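PDB 4K0D: periplasmic sensor hybrid histidine kinase from Anaeromyxobacter dehalogenans, which probably senses periplasmic signals and passes them to its kinase part for ATP-dependent histidine phosphorylation, this chain being the zinc-binding, helical periplasmic sensor domain. Local coordinates for residues A11-I16 with G140-I145; G17-A22 with L69-E74; A24-A29 with E60-R65; L35-Y40 with D50-A55; A54-L59 with P88-A93. All blocks are in the same frame, centred on the assembly; numbering follows the deposited sequence. Where two conformers were deposited one is given.

Contact 1: A11-I16 with G140-I145; sequences AQLELI and GASHTI. With ZN (zinc ion), chain I; ZN (zinc ion), chain J.
Where both chain termini of this helical-bundle sensor domain meet, L13, on the short helix 7-13, packs on S142 and I145 of the last helix, 117-145. Both ends of a periplasmic sensor domain of this kind normally lead on to membrane helices, so this is probably the membrane-facing end. L13 and I145 reach toward each other tip to tip, with L13 CG 3.9 Å from I145 CD1. The L13 side chain leaves anti to its carbonyl carbon (chi1 -73°), and its CD2 methyl thereby lies 3.3 Å from S142 OG, a tight van der Waals contact. That hydroxyl is satisfied within its own helix by D138 O, while I16 CD1, at the start of helix 16-42, lies 3.8 Å from S142 OG. Trimming L13 to an alanine removes both methyls and would probably open a gap between I145 CD1 and S142, setting the isoleucine tip free to turn. Q12, extended along its whole chain, forms the outer border of the patch: its amide meets only carbon here, NE2 lying 3.9 Å from A141 CB. The same short segments carry metal ligands that point away from the interface. E14 OE2 binds one zinc ion at 1.9 Å together with D10 of the same chain and H32 of the second subunit, and E14 OE1 pairs with R58 of that subunit. A further zinc ion, shared with E121 of the second subunit, is held by H143 ND1 at 2.2 Å.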
# COMPACT_ATOMS: atom_id res chain seq x y z
N ALA B 11 4.43 -3.04 17.61
CA ALA B 11 5.54 -2.56 16.83
C ALA B 11 5.65 -3.42 15.57
O ALA B 11 5.90 -2.95 14.42
CB ALA B 11 6.77 -2.63 17.69
N GLN B 12 5.48 -4.71 15.77
CA GLN B 12 5.46 -5.62 14.65
C GLN B 12 4.31 -5.25 13.68
O GLN B 12 4.56 -5.07 12.47
CB GLN B 12 5.39 -7.08 15.15
CG GLN B 12 5.76 -8.08 14.09
CD GLN B 12 5.47 -9.52 14.51
OE1 GLN B 12 5.48 -9.86 15.70
NE2 GLN B 12 5.18 -10.37 13.53
N LEU B 13 3.08 -5.14 14.18
CA LEU B 13 1.92 -4.92 13.33
C LEU B 13 1.94 -3.56 12.64
O LEU B 13 1.35 -3.38 11.56
CB LEU B 13 0.64 -5.06 14.12
CG LEU B 13 0.29 -6.50 14.51
CD1 LEU B 13 -1.09 -6.61 15.04
CD2 LEU B 13 0.43 -7.42 13.30
N GLU B 14 2.62 -2.58 13.25
CA GLU B 14 2.60 -1.20 12.73
C GLU B 14 3.53 -1.06 11.54
O GLU B 14 3.59 -0.01 10.89
CB GLU B 14 2.98 -0.17 13.84
CG GLU B 14 1.92 0.02 14.94
CD GLU B 14 0.64 0.72 14.46
OE1 GLU B 14 0.64 1.33 13.39
OE2 GLU B 14 -0.40 0.63 15.13
N LEU B 15 4.31 -2.08 11.27
CA LEU B 15 5.11 -2.11 10.08
C LEU B 15 4.28 -2.39 8.81
O LEU B 15 4.71 -2.09 7.71
CB LEU B 15 6.23 -3.12 10.20
CG LEU B 15 7.36 -2.78 11.17
CD1 LEU B 15 8.19 -4.02 11.37
CD2 LEU B 15 8.21 -1.68 10.62
N ILE B 16 3.09 -2.94 8.96
CA ILE B 16 2.31 -3.32 7.78
C ILE B 16 2.11 -2.17 6.84
O ILE B 16 2.42 -2.26 5.68
CB ILE B 16 0.95 -3.90 8.19
CG1 ILE B 16 1.16 -5.35 8.65
CG2 ILE B 16 -0.09 -3.74 7.03
CD1 ILE B 16 0.04 -5.94 9.50
N GLY B 140 -1.33 -13.65 8.54
CA GLY B 140 -1.11 -14.74 9.48
C GLY B 140 -0.52 -14.23 10.80
O GLY B 140 -0.82 -14.74 11.88
N ALA B 141 0.34 -13.21 10.75
CA ALA B 141 0.95 -12.75 11.99
C ALA B 141 -0.09 -11.99 12.79
O ALA B 141 -0.21 -12.15 13.99
CB ALA B 141 2.15 -11.90 11.70
N SER B 142 -0.85 -11.14 12.13
CA SER B 142 -1.94 -10.44 12.79
C SER B 142 -2.89 -11.40 13.46
O SER B 142 -3.29 -11.20 14.61
CB SER B 142 -2.71 -9.64 11.79
OG SER B 142 -1.82 -8.70 11.29
N HIS B 143 -3.29 -12.42 12.72
CA HIS B 143 -4.26 -13.35 13.25
C HIS B 143 -3.75 -13.94 14.54
O HIS B 143 -4.48 -14.02 15.53
CB HIS B 143 -4.57 -14.48 12.29
CG HIS B 143 -5.63 -15.39 12.81
ND1 HIS B 143 -6.97 -15.10 12.69
CD2 HIS B 143 -5.55 -16.54 13.51
CE1 HIS B 143 -7.68 -16.06 13.26
NE2 HIS B 143 -6.84 -16.95 13.76
N THR B 144 -2.49 -14.37 14.51
CA THR B 144 -1.88 -15.08 15.62
C THR B 144 -1.77 -14.12 16.77
O THR B 144 -2.07 -14.44 17.91
CB THR B 144 -0.48 -15.55 15.23
OG1 THR B 144 -0.59 -16.65 14.32
CG2 THR B 144 0.31 -15.98 16.45
N ILE B 145 -1.36 -12.89 16.47
CA ILE B 145 -1.23 -11.93 17.54
C ILE B 145 -2.57 -11.66 18.19
O ILE B 145 -2.64 -11.46 19.39
CB ILE B 145 -0.60 -10.60 17.07
CG1 ILE B 145 0.92 -10.77 17.04
CG2 ILE B 145 -0.97 -9.48 18.05
CD1 ILE B 145 1.57 -9.74 16.16
ZN ZN I . -1.13 -0.75 16.28
ZN ZN J . -7.77 -14.00 10.96

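Contact 2: G17-A22 with L69-E74; sequences GPRAAA and LPKSPE. With ZN (zinc ion), chain K.
R19 NH1 donates to P70 O at 2.9 Å, the one hydrogen bond between segments 17-22 and 69-74, the latter including the linker that joins helices 46-68 and 73-102. The N-H points fairly straight at the oxygen (159°), which lies at the edge of the guanidinium, in its plane; seen from the carbonyl, the donor stands well above the peptide plane. A bend at chi3 (43°) turns the otherwise extended arginine back to the linker, and its NH2 forms a salt bridge with D138 of helix 117-145. One guanidinium therefore ties three parts of the bundle together. A leucine in its place would probably leave P70 O and the D138 carboxylate without their mates and let the linker shift against the helix.

Next to this polar bridge, L69 lays its CD1 methyl on the helix, 3.5 Å from R19 CA and 3.6 Å from A22 CB. K71 NZ turns back to L69 O, 2.8 Å away and in the carbonyl plane, and also bonds F66 O, fixing the linker from within. Beyond it, S72 is the N-cap of helix 73-102, its OG accepting from G75 N. R19 thus fixes the linker to helices 16-42 and 117-145, and the capped helix start places E74 in the first turn of helix 73-102, where its OE1 binds a zinc ion at 2.0 Å together with H137.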
# COMPACT_ATOMS: atom_id res chain seq x y z
N GLY B 17 1.62 -1.06 7.35
CA GLY B 17 1.21 0.05 6.52
C GLY B 17 2.36 0.65 5.75
O GLY B 17 2.30 0.79 4.55
N PRO B 18 3.42 1.04 6.44
CA PRO B 18 4.58 1.65 5.78
C PRO B 18 5.23 0.73 4.77
O PRO B 18 5.68 1.20 3.71
CB PRO B 18 5.55 1.88 6.92
CG PRO B 18 4.66 1.99 8.13
CD PRO B 18 3.46 1.18 7.91
N ARG B 19 5.27 -0.56 5.07
CA ARG B 19 5.90 -1.49 4.15
C ARG B 19 5.06 -1.57 2.90
O ARG B 19 5.58 -1.55 1.76
CB ARG B 19 6.06 -2.86 4.79
CG ARG B 19 6.73 -3.91 3.90
CD ARG B 19 7.12 -5.18 4.67
NE ARG B 19 6.05 -5.62 5.59
CZ ARG B 19 6.22 -5.87 6.90
NH1 ARG B 19 7.40 -5.74 7.51
NH2 ARG B 19 5.17 -6.27 7.63
N ALA B 20 3.76 -1.59 3.08
CA ALA B 20 2.88 -1.71 1.92
C ALA B 20 3.01 -0.45 1.07
O ALA B 20 2.92 -0.49 -0.16
CB ALA B 20 1.48 -1.87 2.34
N ALA B 21 3.17 0.68 1.75
CA ALA B 21 3.20 1.96 1.10
C ALA B 21 4.47 2.05 0.28
O ALA B 21 4.46 2.55 -0.83
CB ALA B 21 3.11 3.11 2.12
N ALA B 22 5.56 1.56 0.84
CA ALA B 22 6.86 1.66 0.20
C ALA B 22 6.96 0.74 -1.04
O ALA B 22 7.66 1.03 -1.99
CB ALA B 22 7.96 1.33 1.22
N LEU B 69 13.06 -1.07 4.99
CA LEU B 69 12.07 -1.67 5.90
C LEU B 69 12.31 -3.17 6.09
O LEU B 69 12.74 -3.85 5.16
CB LEU B 69 10.67 -1.46 5.35
CG LEU B 69 10.24 -0.01 5.36
CD1 LEU B 69 8.93 0.28 4.53
CD2 LEU B 69 10.12 0.51 6.82
N PRO B 70 12.04 -3.72 7.32
CA PRO B 70 12.22 -5.18 7.43
C PRO B 70 11.15 -5.90 6.62
O PRO B 70 10.06 -5.36 6.41
CB PRO B 70 12.05 -5.47 8.93
CG PRO B 70 11.24 -4.31 9.47
CD PRO B 70 11.63 -3.10 8.59
N LYS B 71 11.46 -7.09 6.12
CA LYS B 71 10.52 -7.85 5.33
C LYS B 71 10.43 -9.26 5.92
O LYS B 71 11.27 -9.68 6.70
CB LYS B 71 10.92 -7.88 3.87
CG LYS B 71 11.02 -6.43 3.30
CD LYS B 71 11.79 -6.38 1.99
CE LYS B 71 12.05 -4.92 1.54
NZ LYS B 71 13.03 -4.27 2.39
N SER B 72 9.35 -9.95 5.60
CA SER B 72 9.18 -11.31 6.05
C SER B 72 10.25 -12.18 5.35
O SER B 72 10.85 -11.77 4.37
CB SER B 72 7.79 -11.75 5.63
OG SER B 72 7.78 -11.89 4.21
N PRO B 73 10.46 -13.41 5.81
CA PRO B 73 11.49 -14.22 5.15
C PRO B 73 11.20 -14.59 3.69
O PRO B 73 12.10 -14.61 2.85
CB PRO B 73 11.60 -15.44 6.07
CG PRO B 73 11.07 -14.90 7.47
CD PRO B 73 9.92 -14.04 7.04
N GLU B 74 9.94 -14.83 3.39
CA GLU B 74 9.48 -15.07 2.03
C GLU B 74 9.81 -13.90 1.10
O GLU B 74 10.19 -14.08 -0.08
CB GLU B 74 7.96 -15.23 2.06
CG GLU B 74 7.46 -16.20 3.12
CD GLU B 74 6.99 -15.58 4.43
OE1 GLU B 74 5.77 -15.67 4.70
OE2 GLU B 74 7.83 -15.08 5.22
ZN ZN K . 5.70 -15.83 6.73

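Contact 3: A24-A29 with E60-R65; sequences ASLESA and EGAAAR
L26 swings its CG anti to the backbone N (chi1 173°), laying CD1 alongside helix 46-68, where it touches A62 and A63; R65, bent at chi3 (51°), folds its guanidinium back across to S25. The leucine methyl CD1 rests 4.0 Å from A63 N and slightly farther from the CB atoms of both alanines. A62 is the centre of the contact: its CB faces the backbone of the opposing helix, 3.8 Å from L26 CA, and meets A29 CB at the same separation. Where A62 faces A29 only methyls meet, and the CA atoms of L26 and A62 come to 5.0 Å. The short segments run antiparallel at 157°, with axes only 8.6 Å apart, a close pairing of two neighbouring helices of the four-helix bundle. On the bundle's inner side, L26 also packs on F66, on I82 of helix 73-102 and on L127 of helix 117-145, so that one leucine joins all four long helices. At the outer border the interaction changes character. The R65 guanidinium presents its edge to S25, with NH1 3.3 Å from S25 CB and the serine carbon near the guanidinium plane. Although S25 OG lies 3.4 Å from R65 NH1, the angle is too poor for a hydrogen bond, so the arginine meets S25 by van der Waals contact, without a bond. Across the other face of helix 16-42, A24 packs on A20 of the second subunit.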
# COMPACT_ATOMS: atom_id res chain seq x y z
N ALA B 24 4.14 -0.03 -2.92
CA ALA B 24 3.33 0.64 -3.95
C ALA B 24 4.11 1.79 -4.54
O ALA B 24 4.06 2.05 -5.76
CB ALA B 24 2.02 1.15 -3.38
N SER B 25 4.82 2.51 -3.69
CA SER B 25 5.53 3.69 -4.12
C SER B 25 6.67 3.36 -5.07
O SER B 25 6.94 4.12 -6.00
CB SER B 25 6.11 4.41 -2.92
OG SER B 25 5.41 5.61 -2.75
N LEU B 26 7.31 2.21 -4.86
CA LEU B 26 8.37 1.78 -5.74
C LEU B 26 7.74 1.33 -7.08
O LEU B 26 8.19 1.74 -8.15
CB LEU B 26 9.17 0.65 -5.11
CG LEU B 26 10.26 -0.04 -5.97
CD1 LEU B 26 11.36 0.96 -6.56
CD2 LEU B 26 10.99 -1.08 -5.10
N GLU B 27 6.70 0.51 -7.00
CA GLU B 27 5.85 0.19 -8.16
C GLU B 27 5.58 1.46 -9.00
O GLU B 27 5.84 1.49 -10.20
CB GLU B 27 4.53 -0.51 -7.73
CG GLU B 27 4.69 -2.05 -7.43
CD GLU B 27 3.56 -2.72 -6.58
OE1 GLU B 27 2.49 -2.11 -6.35
OE2 GLU B 27 3.76 -3.87 -6.11
N SER B 28 5.06 2.50 -8.37
CA SER B 28 4.77 3.80 -9.03
C SER B 28 6.03 4.53 -9.62
O SER B 28 6.02 5.02 -10.79
CB SER B 28 4.02 4.68 -8.05
OG SER B 28 3.24 5.67 -8.67
N ALA B 29 7.14 4.51 -8.91
CA ALA B 29 8.36 5.20 -9.39
C ALA B 29 8.83 4.49 -10.67
O ALA B 29 9.40 5.07 -11.58
CB ALA B 29 9.46 5.17 -8.28
N GLU B 60 15.20 6.37 -7.31
CA GLU B 60 16.26 6.04 -6.37
C GLU B 60 15.74 6.20 -4.90
O GLU B 60 16.05 5.38 -4.04
CB GLU B 60 17.49 6.92 -6.61
CG GLU B 60 18.25 6.55 -7.82
CD GLU B 60 18.88 7.78 -8.57
OE1 GLU B 60 18.88 8.91 -8.06
OE2 GLU B 60 19.34 7.60 -9.71
N GLY B 61 14.94 7.22 -4.64
CA GLY B 61 14.37 7.45 -3.30
C GLY B 61 13.38 6.36 -2.91
O GLY B 61 13.39 5.89 -1.79
N ALA B 62 12.53 5.93 -3.83
CA ALA B 62 11.56 4.87 -3.52
C ALA B 62 12.28 3.55 -3.26
O ALA B 62 11.84 2.74 -2.43
CB ALA B 62 10.58 4.67 -4.66
N ALA B 63 13.35 3.29 -3.99
CA ALA B 63 14.05 2.05 -3.77
C ALA B 63 14.66 2.08 -2.39
O ALA B 63 14.59 1.07 -1.66
CB ALA B 63 15.13 1.82 -4.83
N ALA B 64 15.19 3.25 -2.00
CA ALA B 64 15.89 3.36 -0.73
C ALA B 64 14.88 3.19 0.40
O ALA B 64 15.14 2.42 1.33
CB ALA B 64 16.66 4.69 -0.63
N ARG B 65 13.69 3.81 0.31
CA ARG B 65 12.67 3.59 1.35
C ARG B 65 12.28 2.13 1.44
O ARG B 65 12.05 1.62 2.52
CB ARG B 65 11.42 4.41 1.10
CG ARG B 65 11.66 5.93 1.24
CD ARG B 65 10.46 6.70 0.67
NE ARG B 65 9.15 6.25 1.20
CZ ARG B 65 8.14 5.82 0.44
NH1 ARG B 65 8.29 5.78 -0.88
NH2 ARG B 65 6.96 5.45 0.99

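Contact 4: L35-Y40 with D50-A55; sequences LTARAY and DALQAA
The apolar contacts centre on L52, which divides its two methyls between A37 and Y40: CD1 goes to A37 CB at 4.0 Å, and CD2 to Y40 CD2 at 4.1 Å. The leucine and the tyrosine cross at about a right angle, with the methyl approaching the ring obliquely. The T36 methyl adds a smaller contact, its CG2 standing 3.9 Å from A51 CB. These two helices, 16-42 and 46-68, follow each other through a short turn and form an antiparallel helical hairpin of the bundle, their short segments at 160° and 8.4 Å apart. Helix 73-102 covers the hairpin, L96 lying on A37, and V100 and A101 on Y40.

The polar part is a single hydroxyl. T36 OG1 sits between the backbone N and the carbonyl carbon (chi1 53°), which puts it over the opposing helix, where it lies 3.4 Å from L52 CA and equally far from A55 CB. Its hydrogen bond goes to H32 O, a turn back in its own helix, so this buried oxygen is satisfied without a partner on helix 46-68 and meets that helix by close van der Waals contact alone. A55 also packs on the H32 side chain, whose ND1 binds a zinc ion shared with E14 of the second subunit.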
# COMPACT_ATOMS: atom_id res chain seq x y z
N LEU B 35 7.05 5.98 -17.97
CA LEU B 35 6.17 6.88 -18.64
C LEU B 35 6.90 8.14 -19.12
O LEU B 35 6.64 8.57 -20.21
CB LEU B 35 5.00 7.27 -17.78
CG LEU B 35 4.09 8.37 -18.28
CD1 LEU B 35 2.67 8.24 -17.77
CD2 LEU B 35 4.65 9.65 -17.77
N THR B 36 7.79 8.69 -18.32
CA THR B 36 8.51 9.90 -18.71
C THR B 36 9.55 9.54 -19.77
O THR B 36 9.86 10.34 -20.62
CB THR B 36 9.22 10.58 -17.50
OG1 THR B 36 10.05 9.63 -16.81
CG2 THR B 36 8.20 11.14 -16.54
N ALA B 37 10.08 8.32 -19.74
CA ALA B 37 11.11 8.02 -20.74
C ALA B 37 10.46 7.96 -22.12
O ALA B 37 10.99 8.46 -23.11
CB ALA B 37 11.80 6.74 -20.45
N ARG B 38 9.29 7.33 -22.15
CA ARG B 38 8.56 7.16 -23.38
C ARG B 38 8.12 8.54 -23.86
O ARG B 38 8.14 8.80 -25.06
CB ARG B 38 7.37 6.26 -23.12
CG ARG B 38 6.21 6.34 -24.12
N ALA B 39 7.70 9.42 -22.96
CA ALA B 39 7.06 10.62 -23.44
C ALA B 39 8.17 11.47 -24.03
O ALA B 39 8.00 12.05 -25.06
CB ALA B 39 6.34 11.33 -22.40
N TYR B 40 9.31 11.48 -23.37
CA TYR B 40 10.48 12.17 -23.86
C TYR B 40 10.89 11.70 -25.26
O TYR B 40 11.17 12.52 -26.13
CB TYR B 40 11.65 11.96 -22.91
CG TYR B 40 12.89 12.71 -23.29
CD1 TYR B 40 12.85 14.04 -23.65
CD2 TYR B 40 14.11 12.10 -23.24
CE1 TYR B 40 14.02 14.74 -24.01
CE2 TYR B 40 15.26 12.76 -23.56
CZ TYR B 40 15.22 14.09 -23.94
OH TYR B 40 16.40 14.70 -24.23
N ASP B 50 13.48 17.04 -18.28
CA ASP B 50 13.51 17.35 -16.85
C ASP B 50 12.74 16.31 -16.07
O ASP B 50 13.19 15.88 -15.03
CB ASP B 50 12.86 18.71 -16.57
CG ASP B 50 13.81 19.90 -16.90
OD1 ASP B 50 15.04 19.71 -17.01
OD2 ASP B 50 13.33 21.05 -17.01
N ALA B 51 11.55 15.93 -16.55
CA ALA B 51 10.70 14.98 -15.83
C ALA B 51 11.34 13.59 -15.75
O ALA B 51 11.23 12.93 -14.73
CB ALA B 51 9.35 14.90 -16.50
N LEU B 52 11.99 13.15 -16.81
CA LEU B 52 12.64 11.85 -16.81
C LEU B 52 13.73 11.86 -15.76
O LEU B 52 13.94 10.89 -14.99
CB LEU B 52 13.26 11.57 -18.17
CG LEU B 52 14.25 10.41 -18.19
CD1 LEU B 52 13.57 9.14 -17.72
CD2 LEU B 52 14.84 10.23 -19.63
N GLN B 53 14.46 12.96 -15.76
CA GLN B 53 15.48 13.18 -14.77
C GLN B 53 14.93 13.15 -13.36
O GLN B 53 15.48 12.49 -12.47
CB GLN B 53 16.07 14.56 -14.94
CG GLN B 53 17.49 14.53 -14.70
CD GLN B 53 18.18 13.94 -15.89
OE1 GLN B 53 17.64 13.91 -17.01
NE2 GLN B 53 19.38 13.45 -15.67
N ALA B 54 13.87 13.92 -13.14
CA ALA B 54 13.21 13.89 -11.85
C ALA B 54 12.70 12.48 -11.53
O ALA B 54 12.74 12.06 -10.38
CB ALA B 54 12.04 14.88 -11.80
N ALA B 55 12.17 11.75 -12.50
CA ALA B 55 11.62 10.41 -12.24
C ALA B 55 12.71 9.50 -11.77
O ALA B 55 12.49 8.65 -10.95
CB ALA B 55 10.95 9.80 -13.53

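Contact 5: A54-L59 with P88-A93; sequences AALRRL and PFEKAA
L56 and E90 slide past each other in opposite directions, so that each side chain points toward the other's helix, alongside its partner. The glutamate runs out extended beyond CG, and its OE1 ends 3.7 Å from L56 CB. Leucine CD2, travelling the other way, passes this oxygen and settles 4.0 Å from A93 CB. L59 and E90 are arranged in the same sliding manner, and both leucines pack on the aliphatic stem of the glutamate, L59 CD2 at 3.8 Å from E90 CG and L56 CD2 a little farther. F89 comes in differently, crossing L59 at about a right angle. With CG anti to its backbone N (chi1 174°), the phenylalanine brings the edge of its ring to the leucine; L59 CD2 is 4.0 Å from F89 CD2 and near the ring plane, while M119 and R120 of helix 117-145 also pack on F89. The carboxylate end of E90 is in an unusual setting: OE1 is 3.4 Å from L56 O, a pair of acceptors that cannot bond as such, and the carboxylate of E60 lies close as well. Such a neighbourhood would probably raise the affinity of E90 or E60 for a proton. The two short segments are nearly antiparallel (173°), with axes 11.2 Å apart, wide enough for leucine, phenylalanine and glutamate stems to fill the space between them. This layer of large side chains joining two consecutive antiparallel helices is typical of the interior of an up-and-down four-helix bundle.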
# COMPACT_ATOMS: atom_id res chain seq x y z
N ALA B 54 13.87 13.92 -13.14
CA ALA B 54 13.21 13.89 -11.85
C ALA B 54 12.70 12.48 -11.53
O ALA B 54 12.74 12.06 -10.38
CB ALA B 54 12.04 14.88 -11.80
N ALA B 55 12.17 11.75 -12.50
CA ALA B 55 11.62 10.41 -12.24
C ALA B 55 12.71 9.50 -11.77
O ALA B 55 12.49 8.65 -10.95
CB ALA B 55 10.95 9.80 -13.53
N LEU B 56 13.91 9.71 -12.25
CA LEU B 56 14.99 8.84 -11.88
C LEU B 56 15.35 9.06 -10.39
O LEU B 56 15.58 8.11 -9.69
CB LEU B 56 16.22 9.13 -12.75
CG LEU B 56 16.15 8.69 -14.22
CD1 LEU B 56 17.38 9.17 -14.97
CD2 LEU B 56 15.97 7.16 -14.36
N ARG B 57 15.43 10.31 -9.96
CA ARG B 57 15.70 10.63 -8.55
C ARG B 57 14.60 10.10 -7.63
O ARG B 57 14.88 9.58 -6.55
CB ARG B 57 15.85 12.16 -8.34
CG ARG B 57 17.07 12.74 -9.10
N ARG B 58 13.36 10.23 -8.07
CA ARG B 58 12.26 9.63 -7.37
C ARG B 58 12.39 8.09 -7.24
O ARG B 58 12.16 7.53 -6.17
CB ARG B 58 10.99 9.99 -8.07
CG ARG B 58 9.82 9.30 -7.50
CD ARG B 58 8.58 9.80 -8.20
NE ARG B 58 7.44 8.95 -7.94
CZ ARG B 58 6.29 9.01 -8.60
NH1 ARG B 58 6.11 9.93 -9.54
NH2 ARG B 58 5.32 8.14 -8.33
N LEU B 59 12.79 7.41 -8.30
CA LEU B 59 12.97 5.98 -8.22
C LEU B 59 14.10 5.66 -7.27
O LEU B 59 13.99 4.72 -6.50
CB LEU B 59 13.28 5.38 -9.58
CG LEU B 59 13.57 3.89 -9.62
CD1 LEU B 59 12.45 3.03 -9.00
CD2 LEU B 59 13.84 3.48 -11.09
N PRO B 88 20.12 -1.47 -13.05
CA PRO B 88 20.18 -1.76 -14.48
C PRO B 88 19.05 -1.07 -15.23
O PRO B 88 19.18 -0.62 -16.38
CB PRO B 88 20.00 -3.30 -14.56
CG PRO B 88 20.21 -3.82 -13.25
CD PRO B 88 20.01 -2.69 -12.23
N PHE B 89 17.90 -0.97 -14.58
CA PHE B 89 16.78 -0.40 -15.27
C PHE B 89 17.05 1.09 -15.37
O PHE B 89 16.82 1.68 -16.41
CB PHE B 89 15.55 -0.71 -14.48
CG PHE B 89 14.32 -0.07 -14.97
CD1 PHE B 89 13.73 -0.49 -16.11
CD2 PHE B 89 13.71 0.95 -14.23
CE1 PHE B 89 12.55 0.05 -16.53
CE2 PHE B 89 12.53 1.53 -14.67
CZ PHE B 89 11.95 1.08 -15.82
N GLU B 90 17.60 1.69 -14.34
CA GLU B 90 17.88 3.11 -14.45
C GLU B 90 18.92 3.36 -15.53
O GLU B 90 18.85 4.36 -16.24
CB GLU B 90 18.45 3.68 -13.15
CG GLU B 90 17.42 4.05 -12.14
CD GLU B 90 17.98 4.97 -11.10
OE1 GLU B 90 17.91 6.19 -11.29
OE2 GLU B 90 18.49 4.48 -10.09
N LYS B 91 19.89 2.47 -15.62
CA LYS B 91 21.02 2.68 -16.51
C LYS B 91 20.51 2.67 -17.95
O LYS B 91 20.91 3.51 -18.78
CB LYS B 91 22.11 1.63 -16.29
CG LYS B 91 23.34 1.84 -17.17
N ALA B 92 19.60 1.74 -18.24
CA ALA B 92 18.95 1.70 -19.56
C ALA B 92 18.13 2.94 -19.81
O ALA B 92 18.02 3.44 -20.95
CB ALA B 92 18.07 0.51 -19.68
N ALA B 93 17.52 3.44 -18.76
CA ALA B 93 16.65 4.60 -18.93
C ALA B 93 17.50 5.81 -19.27
O ALA B 93 17.14 6.57 -20.11
CB ALA B 93 15.81 4.84 -17.66

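The contacts succeed one another along the bundle, contact 1 and contact 4 lying at opposite ends, their centres about 38 Å apart. Contacts 1 and 2 touch through L15 CD1 and P70 CG (3.6 Å) and hold zinc ligands at the same end. Contact 2 passes to contact 3 where R65 NH2 meets A22 CA at 3.9 Å. Contacts 3 and 5 share helix 46-68: L26 CD1 packs on L59 CD1 (3.4 Å), and E60 OE2 is 2.6 Å from E90 OE1, a close approach of two like charges. Contacts 4 and 5 share A54 and A55. Across the dimer, R58 of contact 5 pairs with E14 of the second subunit's contact 1, beside the zinc ion that H32, next to contact 4, helps bind.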